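Local coordinates for dextranase (Pseudarthrobacter oxydans, PDB 6NZS), which catalyses the endohydrolysis of alpha-1,6-glucosidic linkages in dextran, at residues A[75-80]-A[153-158]; A[183-188]-A[404-409]. All blocks are in the same frame, centred on the assembly; numbering follows the deposited sequence.

Contact 1: residues A[75-80]-A[153-158]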
loop_
_atom_site.group_PDB
_atom_site.type_symbol
_atom_site.label_atom_id
_atom_site.label_comp_id
_atom_site.label_asym_id
_atom_site.label_seq_id
_atom_site.Cartn_x
_atom_site.Cartn_y
_atom_site.Cartn_z
ATOM N N ALA A 75 -5.623 -8.882 11.957
ATOM C CA ALA A 75 -6.213 -7.649 12.456
ATOM C C ALA A 75 -6.333 -7.622 13.969
ATOM O O ALA A 75 -6.954 -6.701 14.508
ATOM C CB ALA A 75 -7.587 -7.427 11.819
ATOM N N GLU A 76 -5.732 -8.588 14.668
ATOM C CA GLU A 76 -5.918 -8.685 16.113
ATOM C C GLU A 76 -5.402 -7.446 16.835
ATOM O O GLU A 76 -6.132 -6.835 17.625
ATOM C CB GLU A 76 -5.254 -9.950 16.649
ATOM C CG GLU A 76 -6.041 -11.228 16.375
ATOM C CD GLU A 76 -5.945 -11.708 14.932
ATOM O OE1 GLU A 76 -4.953 -11.379 14.242
ATOM O OE2 GLU A 76 -6.867 -12.417 14.492
ATOM N N PHE A 77 -4.140 -7.065 16.601
ATOM C CA PHE A 77 -3.605 -5.908 17.317
ATOM C C PHE A 77 -4.358 -4.639 16.952
ATOM O O PHE A 77 -4.741 -3.857 17.827
ATOM C CB PHE A 77 -2.116 -5.700 17.045
ATOM C CG PHE A 77 -1.581 -4.429 17.668
ATOM C CD1 PHE A 77 -1.480 -4.319 19.047
ATOM C CD2 PHE A 77 -1.213 -3.337 16.885
ATOM C CE1 PHE A 77 -1.010 -3.157 19.640
ATOM C CE2 PHE A 77 -0.737 -2.167 17.481
ATOM C CZ PHE A 77 -0.637 -2.078 18.854
ATOM N N SER A 78 -4.573 -4.411 15.655
ATOM C CA SER A 78 -5.238 -3.176 15.250
ATOM C C SER A 78 -6.636 -3.073 15.854
ATOM O O SER A 78 -7.040 -2.007 16.329
ATOM C CB SER A 78 -5.285 -3.077 13.731
ATOM O OG SER A 78 -6.067 -4.109 13.169
ATOM N N SER A 79 -7.377 -4.180 15.876
ATOM C CA SER A 79 -8.704 -4.188 16.484
ATOM C C SER A 79 -8.628 -3.935 17.987
ATOM O O SER A 79 -9.361 -3.094 18.525
ATOM C CB SER A 79 -9.378 -5.528 16.189
ATOM O OG SER A 79 -10.660 -5.599 16.783
ATOM N N GLN A 80 -7.729 -4.640 18.679
ATOM C CA GLN A 80 -7.678 -4.555 20.135
ATOM C C GLN A 80 -7.125 -3.220 20.613
ATOM O O GLN A 80 -7.520 -2.738 21.679
ATOM C CB GLN A 80 -6.889 -5.743 20.687
ATOM C CG GLN A 80 -7.620 -7.061 20.438
ATOM C CD GLN A 80 -6.832 -8.278 20.873
ATOM O OE1 GLN A 80 -6.128 -8.251 21.884
ATOM N NE2 GLN A 80 -6.953 -9.361 20.113
ATOM N N GLN A 153 -2.530 12.255 19.487
ATOM C CA GLN A 153 -3.015 11.002 18.921
ATOM C C GLN A 153 -1.940 9.923 18.839
ATOM O O GLN A 153 -2.271 8.762 18.569
ATOM C CB GLN A 153 -3.633 11.269 17.543
ATOM C CG GLN A 153 -5.055 11.795 17.636
ATOM C CD GLN A 153 -5.998 10.731 18.137
ATOM O OE1 GLN A 153 -6.009 9.616 17.621
ATOM N NE2 GLN A 153 -6.766 11.047 19.170
ATOM N N LEU A 154 -0.679 10.264 19.068
ATOM C CA LEU A 154 0.390 9.284 18.944
ATOM C C LEU A 154 0.299 8.234 20.038
ATOM O O LEU A 154 -0.014 8.535 21.192
ATOM C CB LEU A 154 1.755 9.969 19.028
ATOM C CG LEU A 154 2.080 10.976 17.924
ATOM C CD1 LEU A 154 3.467 11.565 18.127
ATOM C CD2 LEU A 154 1.958 10.303 16.558
ATOM N N TYR A 155 0.612 6.999 19.669
ATOM C CA TYR A 155 0.828 5.918 20.619
ATOM C C TYR A 155 2.041 5.132 20.133
ATOM O O TYR A 155 2.460 5.242 18.975
ATOM C CB TYR A 155 -0.405 4.994 20.731
ATOM C CG TYR A 155 -0.389 3.969 19.623
ATOM C CD1 TYR A 155 -0.711 4.336 18.322
ATOM C CD2 TYR A 155 0.035 2.660 19.853
ATOM C CE1 TYR A 155 -0.636 3.440 17.287
ATOM C CE2 TYR A 155 0.118 1.755 18.822
ATOM C CZ TYR A 155 -0.221 2.147 17.535
ATOM O OH TYR A 155 -0.134 1.253 16.498
ATOM N N THR A 156 2.596 4.307 21.013
ATOM C CA THR A 156 3.706 3.438 20.652
ATOM C C THR A 156 3.250 1.990 20.711
ATOM O O THR A 156 2.661 1.556 21.712
ATOM C CB THR A 156 4.911 3.668 21.571
ATOM O OG1 THR A 156 5.360 5.028 21.419
ATOM C CG2 THR A 156 6.056 2.701 21.236
ATOM N N ALA A 157 3.502 1.253 19.631
ATOM C CA ALA A 157 3.314 -0.191 19.630
ATOM C C ALA A 157 4.564 -0.854 20.193
ATOM O O ALA A 157 5.687 -0.489 19.822
ATOM C CB ALA A 157 3.066 -0.685 18.208
ATOM N N TYR A 158 4.364 -1.817 21.095
ATOM C CA TYR A 158 5.447 -2.571 21.716
ATOM C C TYR A 158 5.317 -4.055 21.405
ATOM O O TYR A 158 4.219 -4.565 21.193
ATOM C CB TYR A 158 5.399 -2.427 23.244
ATOM C CG TYR A 158 5.638 -1.021 23.716
ATOM C CD1 TYR A 158 4.584 -0.121 23.826
ATOM C CD2 TYR A 158 6.911 -0.591 24.054
ATOM C CE1 TYR A 158 4.795 1.179 24.261
ATOM C CE2 TYR A 158 7.130 0.710 24.490
ATOM C CZ TYR A 158 6.072 1.589 24.579
ATOM O OH TYR A 158 6.286 2.884 25.020
#
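Phe77 holds CG anti to its own backbone N (chi1 174°), which sends the ring off the short helix 76-81 toward strand 154-159. Tyr155 answers from the opposite direction. Its CG sits between the backbone N and the carbonyl carbon (chi1 83°), and this brings the phenol out to meet the phenylalanine. Both segments belong to the N-terminal Ig-like domain of this family 49 glycosyl hydrolase, so the contact packs a helical turn on a strand of that domain.

The Phe77 ring leads with its edge. Its CE2 lies 3.6 Å from Tyr155 OH, which sits near the ring plane. Its CZ lies 3.9 Å from Tyr155 CE2, again at the ring edge. Ala157, two residues along the strand, adds a methyl group: its CB is 4.0 Å from Phe77 CZ and meets the ring obliquely. The contact is small and mostly van der Waals; Phe77 is its single residue on the helix side. Leu168 also touches Phe77.

The Tyr155 hydroxyl is hydrogen-bonded to Glu181 OE2 on strand 176-192, which helps fix where the phenol ends. With an alanine in place of Phe77, the Tyr155 ring and the Ala157 methyl would probably lose their partner from the helix, leaving a gap between helix and strand.

The helix start has its own bonds. Ala75, at the N-cap position, offers O to two donors on the same face of its carbonyl plane: Ser79 N at 2.9 Å, and Ser78 OG at 3.0 Å from above that plane.

Contact 2: residues A[183-188]-A[404-409]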
loop_
_atom_site.group_PDB
_atom_site.type_symbol
_atom_site.label_atom_id
_atom_site.label_comp_id
_atom_site.label_asym_id
_atom_site.label_seq_id
_atom_site.Cartn_x
_atom_site.Cartn_y
_atom_site.Cartn_z
ATOM N N ARG A 183 -2.731 6.748 16.593
ATOM C CA ARG A 183 -3.702 5.670 16.784
ATOM C C ARG A 183 -4.819 5.773 15.757
ATOM O O ARG A 183 -5.240 4.764 15.173
ATOM C CB ARG A 183 -4.301 5.752 18.187
ATOM C CG ARG A 183 -5.219 4.578 18.515
ATOM C CD ARG A 183 -5.850 4.658 19.914
ATOM N NE ARG A 183 -4.885 4.925 20.989
ATOM C CZ ARG A 183 -4.311 4.002 21.761
ATOM N NH1 ARG A 183 -4.568 2.706 21.605
ATOM N NH2 ARG A 183 -3.461 4.379 22.706
ATOM N N ASN A 184 -5.312 6.989 15.543
ATOM C CA ASN A 184 -6.324 7.280 14.539
ATOM C C ASN A 184 -5.607 8.082 13.460
ATOM O O ASN A 184 -5.329 9.272 13.634
ATOM C CB ASN A 184 -7.475 8.045 15.183
ATOM C CG ASN A 184 -8.133 7.247 16.281
ATOM O OD1 ASN A 184 -8.781 6.237 16.018
ATOM N ND2 ASN A 184 -7.944 7.674 17.524
ATOM N N SER A 185 -5.255 7.409 12.379
ATOM C CA SER A 185 -4.474 8.077 11.353
ATOM C C SER A 185 -5.362 8.944 10.467
ATOM O O SER A 185 -6.586 8.775 10.396
ATOM C CB SER A 185 -3.671 7.064 10.543
ATOM O OG SER A 185 -4.493 6.130 9.869
ATOM N N MET A 186 -4.722 9.901 9.795
ATOM C CA MET A 186 -5.420 10.868 8.951
ATOM C C MET A 186 -4.585 11.089 7.699
ATOM O O MET A 186 -3.525 11.724 7.767
ATOM C CB MET A 186 -5.638 12.194 9.683
ATOM C CG MET A 186 -6.290 13.280 8.812
ATOM S SD MET A 186 -7.919 12.781 8.201
ATOM C CE MET A 186 -8.302 14.155 7.115
ATOM N N MET A 187 -5.069 10.584 6.562
ATOM C CA MET A 187 -4.410 10.757 5.279
ATOM C C MET A 187 -5.142 11.816 4.474
ATOM O O MET A 187 -6.374 11.890 4.494
ATOM C CB MET A 187 -4.440 9.441 4.502
ATOM C CG MET A 187 -3.071 8.848 4.262
ATOM S SD MET A 187 -2.195 8.517 5.794
ATOM C CE MET A 187 -3.363 7.391 6.570
ATOM N N ILE A 188 -4.376 12.642 3.769
ATOM C CA ILE A 188 -4.922 13.582 2.798
ATOM C C ILE A 188 -4.429 13.170 1.420
ATOM O O ILE A 188 -3.220 13.007 1.205
ATOM C CB ILE A 188 -4.522 15.035 3.103
ATOM C CG1 ILE A 188 -5.100 15.475 4.451
ATOM C CG2 ILE A 188 -4.995 15.971 1.975
ATOM C CD1 ILE A 188 -4.651 16.858 4.903
ATOM N N VAL A 404 4.216 6.410 -1.419
ATOM C CA VAL A 404 4.143 6.605 0.026
ATOM C C VAL A 404 3.518 5.349 0.614
ATOM O O VAL A 404 2.483 4.883 0.122
ATOM C CB VAL A 404 3.290 7.843 0.353
ATOM C CG1 VAL A 404 3.076 7.967 1.859
ATOM C CG2 VAL A 404 3.947 9.114 -0.203
ATOM N N ILE A 405 4.152 4.780 1.645
ATOM C CA ILE A 405 3.743 3.480 2.175
ATOM C C ILE A 405 3.549 3.571 3.683
ATOM O O ILE A 405 4.432 4.051 4.401
ATOM C CB ILE A 405 4.767 2.380 1.835
ATOM C CG1 ILE A 405 4.889 2.229 0.308
ATOM C CG2 ILE A 405 4.371 1.059 2.515
ATOM C CD1 ILE A 405 6.000 1.273 -0.130
ATOM N N TRP A 406 2.387 3.109 4.158
ATOM C CA TRP A 406 2.118 2.897 5.580
ATOM C C TRP A 406 2.076 1.384 5.753
ATOM O O TRP A 406 1.076 0.734 5.439
ATOM C CB TRP A 406 0.794 3.540 5.994
ATOM C CG TRP A 406 0.635 3.674 7.495
ATOM C CD1 TRP A 406 0.846 2.709 8.456
ATOM C CD2 TRP A 406 0.242 4.856 8.195
ATOM N NE1 TRP A 406 0.604 3.238 9.707
ATOM C CE2 TRP A 406 0.233 4.550 9.571
ATOM C CE3 TRP A 406 -0.111 6.150 7.786
ATOM C CZ2 TRP A 406 -0.100 5.500 10.546
ATOM C CZ3 TRP A 406 -0.435 7.082 8.746
ATOM C CH2 TRP A 406 -0.420 6.760 10.109
ATOM N N LYS A 407 3.173 0.816 6.218
ATOM C CA LYS A 407 3.272 -0.625 6.352
ATOM C C LYS A 407 2.680 -1.043 7.693
ATOM O O LYS A 407 2.839 -0.336 8.688
ATOM C CB LYS A 407 4.754 -1.009 6.247
ATOM C CG LYS A 407 5.091 -2.457 6.546
ATOM C CD LYS A 407 4.597 -3.367 5.441
ATOM C CE LYS A 407 4.566 -4.803 5.911
ATOM N NZ LYS A 407 4.246 -5.721 4.763
ATOM N N ASN A 408 1.964 -2.176 7.711
ATOM C CA ASN A 408 1.467 -2.708 8.976
ATOM C C ASN A 408 2.472 -3.713 9.537
ATOM O O ASN A 408 3.658 -3.387 9.639
ATOM C CB ASN A 408 0.034 -3.244 8.835
ATOM C CG ASN A 408 -0.999 -2.121 8.707
ATOM O OD1 ASN A 408 -0.651 -0.945 8.596
ATOM N ND2 ASN A 408 -2.278 -2.484 8.774
ATOM N N GLU A 409 2.043 -4.929 9.886
ATOM C CA GLU A 409 2.884 -5.838 10.666
ATOM C C GLU A 409 3.581 -6.901 9.835
ATOM O O GLU A 409 4.738 -7.252 10.113
ATOM C CB GLU A 409 2.017 -6.568 11.698
ATOM C CG GLU A 409 1.445 -5.662 12.769
ATOM C CD GLU A 409 -0.009 -5.321 12.539
ATOM O OE1 GLU A 409 -0.562 -5.715 11.489
ATOM O OE2 GLU A 409 -0.601 -4.652 13.411
#
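Trp406 NE1 finds its polar partner in Glu181, two residues before the segment whose Ser185 and Met187 touch the same indole. The tryptophan rises from strand 398-407 of the parallel beta-solenoid. The other two residues lie on strand 176-192 of the Ig-like domain. This is thus a buried interdomain contact, with one large ring facing two side chains, Ser185 and Met187, that alternate along the strand and point toward it.

The indole CG is anti to the backbone N (chi1 -165°), which carries the six-membered ring across to the other strand. Ser185 meets it from over one face. Its CB comes within 3.3 Å of Trp406 CH2, a close fit, and OG lies over the same ring at 4.1 Å from CH2. Met187 comes in obliquely beside it. Its chain is bent, and chi1 (-115°) lies away from a staggered value, which suggests some strain. Its CE is 3.7 Å from Trp406 CZ3. SD lies 4.8 Å from the centroid of the six-membered ring, 72° off the normal, a Met-aromatic contact.

Met85 touches both Ser185 and Met187, and Ser147 touches both Met187 and Trp406. These residues of strands 84-92 and 144-150 extend the packing on the Ig-like side.

Between the two segments the attraction is mainly dispersion, with a polarisable sulfur beside an aromatic ring. The bond from NE1 to Glu181 adds a directional hold, which probably limits how the indole can turn.

Overall arrangement
Contacts 1 and 2 follow one another along the chain, and their centres are about 12 Å apart. Contact 1 lies within the Ig-like domain; contact 2 joins that domain to the beta-solenoid. Strands 154-159 and 176-192 are antiparallel neighbours, so the two contacts share a sheet. Gln153 O lies 2.9 Å from Arg183 N, and Gln153 OE1 is 2.7 Å from Asn184 ND2, both probable hydrogen bonds. Glu181 is a second link: it partners both Tyr155 of contact 1 and Trp406 of contact 2. Phe77 of contact 1 also reaches the solenoid segment of contact 2: its CD2 packs 3.8 Å from Glu409 OE2, an oxygen in a salt bridge with Arg437.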